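Local structure of c-di-GMP synthase (Capnocytophaga granulosa, 6WT9) at residues I235-R238 with S239-K243; K43-T46 with L47-G51; I264-S267 with S268-N272; Q83-M87 with T88-I92. The protein makes the second messenger 3',3'-c-di-GMP from two GTP, releasing diphosphate, as the signalling enzyme of a CBASS system that defends bacteria against phage. All coordinates share one frame; numbering follows the deposited sequence.

Contact 1: I235-R238 with S239-K243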
loop_
_atom_site.group_PDB
_atom_site.type_symbol
_atom_site.label_atom_id
_atom_site.label_comp_id
_atom_site.label_asym_id
_atom_site.label_seq_id
_atom_site.Cartn_x
_atom_site.Cartn_y
_atom_site.Cartn_z
ATOM N N ILE A 235 10.307 -3.481 -2.494
ATOM C CA ILE A 235 9.120 -4.138 -3.033
ATOM C C ILE A 235 9.151 -4.132 -4.558
ATOM O O ILE A 235 8.878 -5.150 -5.205
ATOM C CB ILE A 235 7.843 -3.470 -2.494
ATOM C CG1 ILE A 235 7.707 -3.703 -0.989
ATOM C CG2 ILE A 235 6.612 -3.996 -3.223
ATOM C CD1 ILE A 235 6.497 -3.030 -0.377
ATOM N N ASN A 236 9.486 -2.984 -5.154
ATOM C CA ASN A 236 9.534 -2.892 -6.611
ATOM C C ASN A 236 10.636 -3.764 -7.199
ATOM O O ASN A 236 10.460 -4.336 -8.281
ATOM C CB ASN A 236 9.732 -1.438 -7.043
ATOM C CG ASN A 236 8.493 -0.594 -6.831
ATOM O OD1 ASN A 236 7.376 -1.111 -6.808
ATOM N ND2 ASN A 236 8.681 0.712 -6.678
ATOM N N LYS A 237 11.767 -3.884 -6.505
ATOM C CA LYS A 237 12.877 -4.663 -7.039
ATOM C C LYS A 237 12.556 -6.154 -7.027
ATOM O O LYS A 237 12.744 -6.847 -8.034
ATOM C CB LYS A 237 14.150 -4.367 -6.244
ATOM C CG LYS A 237 15.441 -4.781 -6.935
ATOM C CD LYS A 237 15.981 -6.085 -6.371
ATOM C CE LYS A 237 17.383 -6.375 -6.883
ATOM N NZ LYS A 237 17.419 -6.454 -8.368
ATOM N N ARG A 238 12.053 -6.662 -5.898
ATOM C CA ARG A 238 11.729 -8.081 -5.811
ATOM C C ARG A 238 10.564 -8.449 -6.720
ATOM O O ARG A 238 10.529 -9.560 -7.262
ATOM C CB ARG A 238 11.409 -8.463 -4.367
ATOM C CG ARG A 238 11.326 -9.965 -4.129
ATOM C CD ARG A 238 11.410 -10.276 -2.648
ATOM N NE ARG A 238 11.826 -11.651 -2.397
ATOM C CZ ARG A 238 12.259 -12.094 -1.223
ATOM N NH1 ARG A 238 12.337 -11.266 -0.191
ATOM N NH2 ARG A 238 12.622 -13.363 -1.080
ATOM N N SER A 239 9.602 -7.542 -6.894
ATOM C CA SER A 239 8.520 -7.796 -7.836
ATOM C C SER A 239 9.045 -7.830 -9.264
ATOM O O SER A 239 8.570 -8.618 -10.089
ATOM C CB SER A 239 7.430 -6.738 -7.686
ATOM O OG SER A 239 6.364 -7.000 -8.579
ATOM N N SER A 240 10.034 -6.988 -9.570
ATOM C CA SER A 240 10.662 -7.031 -10.885
ATOM C C SER A 240 11.389 -8.352 -11.105
ATOM O O SER A 240 11.361 -8.906 -12.211
ATOM C CB SER A 240 11.621 -5.850 -11.043
ATOM O OG SER A 240 12.128 -5.770 -12.364
ATOM N N GLU A 241 12.038 -8.879 -10.058
ATOM C CA GLU A 241 12.721 -10.166 -10.174
ATOM C C GLU A 241 11.744 -11.300 -10.453
ATOM O O GLU A 241 12.110 -12.295 -11.089
ATOM C CB GLU A 241 13.502 -10.481 -8.898
ATOM C CG GLU A 241 14.488 -9.415 -8.459
ATOM C CD GLU A 241 15.149 -9.757 -7.137
ATOM O OE1 GLU A 241 15.898 -10.756 -7.088
ATOM O OE2 GLU A 241 14.910 -9.038 -6.143
ATOM N N THR A 242 10.505 -11.177 -9.979
ATOM C CA THR A 242 9.507 -12.228 -10.119
ATOM C C THR A 242 8.437 -11.876 -11.146
ATOM O O THR A 242 7.373 -12.501 -11.164
ATOM C CB THR A 242 8.866 -12.530 -8.765
ATOM O OG1 THR A 242 8.136 -11.384 -8.314
ATOM C CG2 THR A 242 9.939 -12.870 -7.744
ATOM N N LYS A 243 8.702 -10.886 -11.997
ATOM C CA LYS A 243 7.790 -10.480 -13.067
ATOM C C LYS A 243 6.399 -10.148 -12.523
ATOM O O LYS A 243 5.374 -10.576 -13.059
ATOM C CB LYS A 243 7.710 -11.550 -14.158
ATOM C CG LYS A 243 9.011 -11.778 -14.917
ATOM C CD LYS A 243 9.832 -12.904 -14.306
ATOM C CE LYS A 243 10.998 -13.285 -15.203
ATOM N NZ LYS A 243 11.742 -14.457 -14.667
#

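Contact 2: K43-T46 with L47-G51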
loop_
_atom_site.group_PDB
_atom_site.type_symbol
_atom_site.label_atom_id
_atom_site.label_comp_id
_atom_site.label_asym_id
_atom_site.label_seq_id
_atom_site.Cartn_x
_atom_site.Cartn_y
_atom_site.Cartn_z
ATOM N N LYS A 43 -12.463 -15.302 -11.861
ATOM C CA LYS A 43 -12.579 -13.866 -12.103
ATOM C C LYS A 43 -12.173 -13.074 -10.870
ATOM O O LYS A 43 -11.417 -12.100 -10.962
ATOM C CB LYS A 43 -14.011 -13.509 -12.502
ATOM C CG LYS A 43 -14.506 -14.114 -13.799
ATOM C CD LYS A 43 -15.939 -13.668 -14.057
ATOM C CE LYS A 43 -16.495 -14.243 -15.343
ATOM N NZ LYS A 43 -17.885 -13.761 -15.587
ATOM N N TYR A 44 -12.682 -13.475 -9.703
ATOM C CA TYR A 44 -12.395 -12.747 -8.474
ATOM C C TYR A 44 -10.914 -12.811 -8.128
ATOM O O TYR A 44 -10.314 -11.796 -7.760
ATOM C CB TYR A 44 -13.248 -13.305 -7.333
ATOM C CG TYR A 44 -12.998 -12.656 -5.992
ATOM C CD1 TYR A 44 -13.433 -11.364 -5.733
ATOM C CD2 TYR A 44 -12.337 -13.341 -4.981
ATOM C CE1 TYR A 44 -13.211 -10.769 -4.507
ATOM C CE2 TYR A 44 -12.111 -12.755 -3.752
ATOM C CZ TYR A 44 -12.550 -11.469 -3.520
ATOM O OH TYR A 44 -12.326 -10.882 -2.296
ATOM N N ILE A 45 -10.306 -13.992 -8.253
ATOM C CA ILE A 45 -8.891 -14.137 -7.932
ATOM C C ILE A 45 -8.031 -13.345 -8.911
ATOM O O ILE A 45 -7.087 -12.655 -8.509
ATOM C CB ILE A 45 -8.500 -15.626 -7.913
ATOM C CG1 ILE A 45 -9.284 -16.371 -6.830
ATOM C CG2 ILE A 45 -7.005 -15.786 -7.680
ATOM C CD1 ILE A 45 -9.173 -17.876 -6.933
ATOM N N THR A 46 -8.345 -13.425 -10.207
ATOM C CA THR A 46 -7.534 -12.735 -11.206
ATOM C C THR A 46 -7.618 -11.223 -11.046
ATOM O O THR A 46 -6.606 -10.524 -11.169
ATOM C CB THR A 46 -7.964 -13.143 -12.615
ATOM O OG1 THR A 46 -7.844 -14.563 -12.765
ATOM C CG2 THR A 46 -7.086 -12.462 -13.651
ATOM N N LEU A 47 -8.814 -10.698 -10.769
ATOM C CA LEU A 47 -8.953 -9.257 -10.596
ATOM C C LEU A 47 -8.353 -8.786 -9.278
ATOM O O LEU A 47 -7.795 -7.686 -9.214
ATOM C CB LEU A 47 -10.424 -8.851 -10.687
ATOM C CG LEU A 47 -10.674 -7.343 -10.732
ATOM C CD1 LEU A 47 -9.822 -6.702 -11.816
ATOM C CD2 LEU A 47 -12.147 -7.044 -10.959
ATOM N N ALA A 48 -8.442 -9.602 -8.224
ATOM C CA ALA A 48 -7.861 -9.225 -6.940
ATOM C C ALA A 48 -6.341 -9.170 -6.988
ATOM O O ALA A 48 -5.729 -8.550 -6.113
ATOM C CB ALA A 48 -8.312 -10.196 -5.847
HETATM N N MSE A 49 -5.723 -9.804 -7.980
HETATM C CA MSE A 49 -4.277 -9.765 -8.141
HETATM C C MSE A 49 -3.882 -8.718 -9.169
HETATM O O MSE A 49 -2.731 -8.283 -9.219
HETATM C CB MSE A 49 -3.746 -11.134 -8.562
HETATM C CG MSE A 49 -3.924 -12.215 -7.517
HETATM SE SE MSE A 49 -3.278 -13.947 -8.142
HETATM C CE MSE A 49 -3.405 -14.915 -6.452
ATOM N N ASN A 50 -4.850 -8.322 -9.990
ATOM C CA ASN A 50 -4.582 -7.394 -11.077
ATOM C C ASN A 50 -4.235 -6.014 -10.532
ATOM O O ASN A 50 -4.799 -5.559 -9.534
ATOM C CB ASN A 50 -5.795 -7.309 -12.004
ATOM C CG ASN A 50 -5.418 -6.949 -13.430
ATOM O OD1 ASN A 50 -5.577 -5.806 -13.858
ATOM N ND2 ASN A 50 -4.920 -7.928 -14.174
ATOM N N GLY A 51 -3.294 -5.349 -11.191
ATOM C CA GLY A 51 -2.968 -3.990 -10.812
ATOM C C GLY A 51 -4.054 -3.017 -11.232
ATOM O O GLY A 51 -4.706 -3.183 -12.263
#

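Contact 3: I264-S267 with S268-N272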
loop_
_atom_site.group_PDB
_atom_site.type_symbol
_atom_site.label_atom_id
_atom_site.label_comp_id
_atom_site.label_asym_id
_atom_site.label_seq_id
_atom_site.Cartn_x
_atom_site.Cartn_y
_atom_site.Cartn_z
ATOM N N ILE A 264 -9.818 -7.922 10.072
ATOM C CA ILE A 264 -8.406 -8.260 9.925
ATOM C C ILE A 264 -7.625 -6.955 10.029
ATOM O O ILE A 264 -7.476 -6.224 9.049
ATOM C CB ILE A 264 -8.129 -8.981 8.606
ATOM C CG1 ILE A 264 -8.986 -10.245 8.496
ATOM C CG2 ILE A 264 -6.650 -9.321 8.485
ATOM C CD1 ILE A 264 -8.851 -10.959 7.167
ATOM N N GLU A 265 -7.123 -6.661 11.225
ATOM C CA GLU A 265 -6.396 -5.416 11.469
ATOM C C GLU A 265 -4.903 -5.596 11.187
ATOM O O GLU A 265 -4.041 -5.427 12.047
ATOM C CB GLU A 265 -6.646 -4.929 12.892
ATOM C CG GLU A 265 -8.065 -4.438 13.122
ATOM C CD GLU A 265 -8.280 -3.908 14.524
ATOM O OE1 GLU A 265 -7.379 -4.079 15.372
ATOM O OE2 GLU A 265 -9.352 -3.318 14.778
ATOM N N LEU A 266 -4.616 -5.954 9.940
ATOM C CA LEU A 266 -3.256 -6.021 9.423
ATOM C C LEU A 266 -3.078 -4.891 8.421
ATOM O O LEU A 266 -3.806 -4.822 7.425
ATOM C CB LEU A 266 -2.981 -7.373 8.764
ATOM C CG LEU A 266 -3.071 -8.615 9.648
ATOM C CD1 LEU A 266 -2.891 -9.869 8.809
ATOM C CD2 LEU A 266 -2.034 -8.551 10.756
ATOM N N SER A 267 -2.124 -4.006 8.690
ATOM C CA SER A 267 -1.884 -2.884 7.800
ATOM C C SER A 267 -1.238 -3.364 6.503
ATOM O O SER A 267 -0.800 -4.512 6.378
ATOM C CB SER A 267 -0.996 -1.845 8.478
ATOM O OG SER A 267 0.273 -2.394 8.791
ATOM N N SER A 268 -1.195 -2.462 5.517
ATOM C CA SER A 268 -0.449 -2.748 4.297
ATOM C C SER A 268 1.026 -2.958 4.604
ATOM O O SER A 268 1.686 -3.783 3.962
ATOM C CB SER A 268 -0.629 -1.610 3.291
ATOM O OG SER A 268 -2.004 -1.334 3.080
ATOM N N PHE A 269 1.549 -2.217 5.582
ATOM C CA PHE A 269 2.893 -2.451 6.101
ATOM C C PHE A 269 3.094 -3.918 6.465
ATOM O O PHE A 269 4.100 -4.531 6.094
ATOM C CB PHE A 269 3.110 -1.546 7.319
ATOM C CG PHE A 269 4.529 -1.475 7.800
ATOM C CD1 PHE A 269 5.408 -0.544 7.271
ATOM C CD2 PHE A 269 4.973 -2.311 8.812
ATOM C CE1 PHE A 269 6.711 -0.463 7.723
ATOM C CE2 PHE A 269 6.274 -2.233 9.270
ATOM C CZ PHE A 269 7.144 -1.305 8.725
ATOM N N ASP A 270 2.128 -4.502 7.178
ATOM C CA ASP A 270 2.245 -5.897 7.593
ATOM C C ASP A 270 2.085 -6.847 6.412
ATOM O O ASP A 270 2.820 -7.836 6.300
ATOM C CB ASP A 270 1.206 -6.212 8.672
ATOM C CG ASP A 270 1.273 -5.252 9.843
ATOM O OD1 ASP A 270 2.392 -4.980 10.331
ATOM O OD2 ASP A 270 0.205 -4.765 10.271
ATOM N N ILE A 271 1.126 -6.570 5.525
ATOM C CA ILE A 271 0.889 -7.459 4.394
ATOM C C ILE A 271 2.083 -7.452 3.446
ATOM O O ILE A 271 2.467 -8.495 2.903
ATOM C CB ILE A 271 -0.418 -7.072 3.680
ATOM C CG1 ILE A 271 -1.612 -7.315 4.605
ATOM C CG2 ILE A 271 -0.581 -7.853 2.380
ATOM C CD1 ILE A 271 -2.935 -6.860 4.036
ATOM N N ASN A 272 2.691 -6.280 3.235
ATOM C CA ASN A 272 3.910 -6.209 2.432
ATOM C C ASN A 272 4.996 -7.111 3.007
ATOM O O ASN A 272 5.625 -7.886 2.279
ATOM C CB ASN A 272 4.413 -4.766 2.353
ATOM C CG ASN A 272 3.463 -3.852 1.610
ATOM O OD1 ASN A 272 2.602 -4.306 0.859
ATOM N ND2 ASN A 272 3.620 -2.550 1.813
#

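Contact 4: Q83-M87 with T88-I92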
loop_
_atom_site.group_PDB
_atom_site.type_symbol
_atom_site.label_atom_id
_atom_site.label_comp_id
_atom_site.label_asym_id
_atom_site.label_seq_id
_atom_site.Cartn_x
_atom_site.Cartn_y
_atom_site.Cartn_z
ATOM N N GLN A 83 5.097 8.633 -0.848
ATOM C CA GLN A 83 4.989 7.310 -0.257
ATOM C C GLN A 83 3.545 6.849 -0.388
ATOM O O GLN A 83 2.645 7.645 -0.668
ATOM C CB GLN A 83 5.429 7.297 1.214
ATOM C CG GLN A 83 4.460 7.994 2.149
ATOM C CD GLN A 83 4.878 7.913 3.604
ATOM O OE1 GLN A 83 5.878 7.284 3.942
ATOM N NE2 GLN A 83 4.106 8.551 4.476
ATOM N N GLY A 84 3.332 5.559 -0.184
ATOM C CA GLY A 84 2.012 4.967 -0.293
ATOM C C GLY A 84 2.004 3.789 -1.247
ATOM O O GLY A 84 2.954 3.531 -1.981
ATOM N N SER A 85 0.877 3.071 -1.218
ATOM C CA SER A 85 0.714 1.899 -2.075
ATOM C C SER A 85 0.829 2.254 -3.553
ATOM O O SER A 85 1.223 1.408 -4.365
ATOM C CB SER A 85 -0.635 1.238 -1.792
ATOM O OG SER A 85 -0.733 0.840 -0.437
ATOM N N VAL A 86 0.489 3.493 -3.919
ATOM C CA VAL A 86 0.576 3.914 -5.315
ATOM C C VAL A 86 2.010 3.808 -5.822
ATOM O O VAL A 86 2.253 3.399 -6.964
ATOM C CB VAL A 86 0.018 5.342 -5.470
ATOM C CG1 VAL A 86 0.431 5.949 -6.803
ATOM C CG2 VAL A 86 -1.496 5.330 -5.342
HETATM N N MSE A 87 2.978 4.154 -4.979
HETATM C CA MSE A 87 4.381 4.146 -5.378
HETATM C C MSE A 87 4.933 2.736 -5.607
HETATM O O MSE A 87 5.962 2.568 -6.261
HETATM C CB MSE A 87 5.225 4.873 -4.331
HETATM C CG MSE A 87 4.840 6.330 -4.158
HETATM SE SE MSE A 87 4.756 7.250 -5.878
HETATM C CE MSE A 87 6.611 7.015 -6.424
ATOM N N THR A 88 4.255 1.725 -5.065
ATOM C CA THR A 88 4.579 0.334 -5.352
ATOM C C THR A 88 3.525 -0.349 -6.210
ATOM O O THR A 88 3.638 -1.553 -6.459
ATOM C CB THR A 88 4.771 -0.462 -4.054
ATOM O OG1 THR A 88 3.667 -0.224 -3.171
ATOM C CG2 THR A 88 6.069 -0.064 -3.366
ATOM N N ASN A 89 2.504 0.382 -6.658
ATOM C CA ASN A 89 1.434 -0.176 -7.485
ATOM C C ASN A 89 0.802 -1.396 -6.816
ATOM O O ASN A 89 0.411 -2.366 -7.469
ATOM C CB ASN A 89 1.946 -0.512 -8.888
ATOM C CG ASN A 89 0.824 -0.735 -9.885
ATOM O OD1 ASN A 89 -0.282 -0.219 -9.718
ATOM N ND2 ASN A 89 1.102 -1.510 -10.927
ATOM N N THR A 90 0.714 -1.350 -5.487
ATOM C CA THR A 90 0.054 -2.386 -4.703
ATOM C C THR A 90 -1.286 -1.922 -4.152
ATOM O O THR A 90 -1.910 -2.647 -3.371
ATOM C CB THR A 90 0.955 -2.852 -3.558
ATOM O OG1 THR A 90 1.332 -1.725 -2.758
ATOM C CG2 THR A 90 2.207 -3.528 -4.102
ATOM N N HIS A 91 -1.735 -0.729 -4.530
ATOM C CA HIS A 91 -3.054 -0.268 -4.134
ATOM C C HIS A 91 -4.128 -1.072 -4.857
ATOM O O HIS A 91 -3.922 -1.570 -5.968
ATOM C CB HIS A 91 -3.213 1.229 -4.422
ATOM C CG HIS A 91 -2.981 1.609 -5.853
ATOM N ND1 HIS A 91 -1.781 1.395 -6.498
ATOM C CD2 HIS A 91 -3.789 2.213 -6.756
ATOM C CE1 HIS A 91 -1.865 1.838 -7.740
ATOM N NE2 HIS A 91 -3.072 2.342 -7.921
ATOM N N ILE A 92 -5.279 -1.208 -4.202
ATOM C CA ILE A 92 -6.379 -2.015 -4.723
ATOM C C ILE A 92 -7.599 -1.188 -5.091
ATOM O O ILE A 92 -8.546 -1.741 -5.674
ATOM C CB ILE A 92 -6.781 -3.128 -3.732
ATOM C CG1 ILE A 92 -7.198 -2.522 -2.391
ATOM C CG2 ILE A 92 -5.639 -4.111 -3.538
ATOM C CD1 ILE A 92 -7.659 -3.545 -1.380
HETATM O O HOH W 1 4.010 0.627 -0.837
#

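Contact 1: I235-R238 with S239-K243
The C-terminal turn of helix 228-241 holds Glu241 against Lys237 and Thr242 against Arg238. Glu241 CG sits beside the backbone N, anti to the carbonyl carbon (chi1 -55°), which carries the carboxylate back over the preceding turn. There OE2 meets the aliphatic part of the lysine: Lys237 CD lies 3.1 Å from Glu241 OE2, while Lys237 NZ stays 4.2 Å from the same oxygen, beyond salt-bridge range. The other oxygen, Glu241 OE1, forms a salt bridge with Lys280. Regular i to i+4 bonds run through the turn, such as Ser239 N to Ile235 O at 3.0 Å.

Helix termination follows a Schellman motif, with Lys243 at positive phi as its C-prime residue and a weak bond from Lys243 N to Ser240 O. Within this ending Arg238 O takes two donors from Thr242. The hydroxyl OG1 gives one bond of 3.2 Å to Arg238 O; the backbone N of Thr242 gives a weak one to it. Arg238 extends its chain away from the glutamate, and its guanidinium makes a cation-pi contact with Tyr276. On the flank of the helix, Asn236 OD1 accepts a hydrogen bond from Lys247 of helix 245-259.

Contact 2: K43-T46 with L47-G51
Ile45 turns CG2 away from its backbone N (chi1 -62° for CG1), and Met49 sets CG anti to its carbonyl carbon (chi1 -65°); the two side chains leave helix 40-49 side by side and point the same way. Met49, a selenomethionine, continues extended beyond CG, and its terminal CE arrives 3.9 Å from Ile45 CG2. Nearer the backbone, Met49 CG lies 3.3 Å from Ile45 O. Both residues pack on Phe252 of helix 245-259, where Tyr44 OH also reaches Asp259 to make a hydrogen bond.

The backbone bonds weaken along the segment. Leu47 N binds Lys43 O at 3.0 Å and 162°, and Ala48 N binds Tyr44 O at 2.9 Å. One step later the bond from Met49 N to Ile45 O is weak, 3.2 Å long. Thr46 O draws two further weak bonds, from Met49 N and Asn50 N. At this end Ala48 O accepts a hydrogen bond from Asn255 and Met49 O one from Arg251. The chemistry is thus divided: apolar contact joins the side chains, while side-chain donors from helix 245-259 serve carbonyls of the last turn, and the charge of Arg251 probably suits the negative pole of the helix.

Contact 3: I264-S267 with S268-N272
Ser267 and Asp270 hold each other by reciprocal bonds across the first turn of helix 268-276. The serine OG is placed between its backbone N and carbonyl carbon (chi1 62°), a rotamer that turns the hydroxyl towards the start of the helix. In this position OG accepts from Asp270 N, 3.2 Å away, and donates to Asp270 OD2 at 2.8 Å. The aspartate answers with CG beside its own backbone N and anti to the carbonyl carbon (chi1 -54°), a torsion that carries the carboxylate back to the N and OG of Ser267.

One carboxylate oxygen takes both donors of the serine. Ser267 N reaches Asp270 OD2 at 2.9 Å on the anti side, somewhat out of the carboxylate plane. Ser267 OG comes to it from far above that plane, on the same face. This double grip, together with a salt bridge from Asp270 OD1 to Lys329 of helix 327-347, should fix the rotation of the carboxylate; a negative charge at this helix end would probably also be stabilised by the helix dipole.

Next to the polar pair, Ile271 N makes a straight bond to Ser267 O at 2.9 Å and 160°. The Ile271 side chain runs back along the same carbonyl, its CG1 3.4 Å from Ser267 O, and CG1 also approaches Leu266 CB at 4.4 Å. Leu266 packs on Leu336 of helix 327-347, and Ile271 on Leu253 of helix 245-259. Ser267 as N-cap and Asp270 three residues on, each side chain accepting from the other's backbone N-H, constitute a capping box.

Contact 4: Q83-M87 with T88-I92
The imidazole of His91 lies with one face under Val86 and has Asn89 CA at its edge, in plane. Val86 CG2 stands over the ring centre, 4.0 Å from the centroid of the His91 ring and only 6° off its normal, a CH-pi contact. Just after Gln83 come Gly84 and Ser85, whose sequence and position after strand 78-83 are consistent with the GS motif of the nucleotidyltransferase fold, a turn that in relatives contacts the nucleotide phosphates. His91 brings its ring back to the short helix 85-88 through a chi1 of 57°, CG lying between backbone N and carbonyl carbon. His91 CB then rests 3.7 Å from Ser85 CB, and NE2 is hydrogen-bonded to Thr57 OG1.

The short helix ends in a Schellman motif, with Asn89 at positive phi. Ser85 O is its focal acceptor, pinned by two backbone donors: Thr90 N binds it at 3.0 Å, and Thr88 N at 3.1 Å from the opposite face of the carbonyl plane. Asn89 N adds a bond of 3.0 Å to Val86 O, met from above the carbonyl plane.

Side-chain groups outside the turn complete it. Lys254 of helix 245-259 donates to Ser85 OG and Thr90 O, and Arg251 of the same helix to Asn89 O. Thr88 and Thr90 are joined by their hydroxyls, Thr88 OG1 and Thr90 OG1 lying 2.8 Å apart in a hydrogen bond that either could donate.

Helix 245-259 is the common neighbour of all four contacts. Its Arg251 bonds carbonyls in both contact 2 and contact 4, bridging regions whose nearest atoms are about 5 Å apart, and Lys247 joins Asn236 of contact 1 with, weakly, Thr88 O of contact 4. Contacts 1 and 4 also meet directly: Asn236 ND2 lies 3.3 Å from Met87 O, and Ile235 CB packs 3.9 Å from Thr88 CG2. Contact 1 touches contact 3 where Ile235 CD1 lies 3.6 Å from Asn272 ND2. Contact 4 carries the probable phosphate-binding turn; the centres of contacts 1, 2 and 3 stand about 14, 16 and 13 Å from its centre.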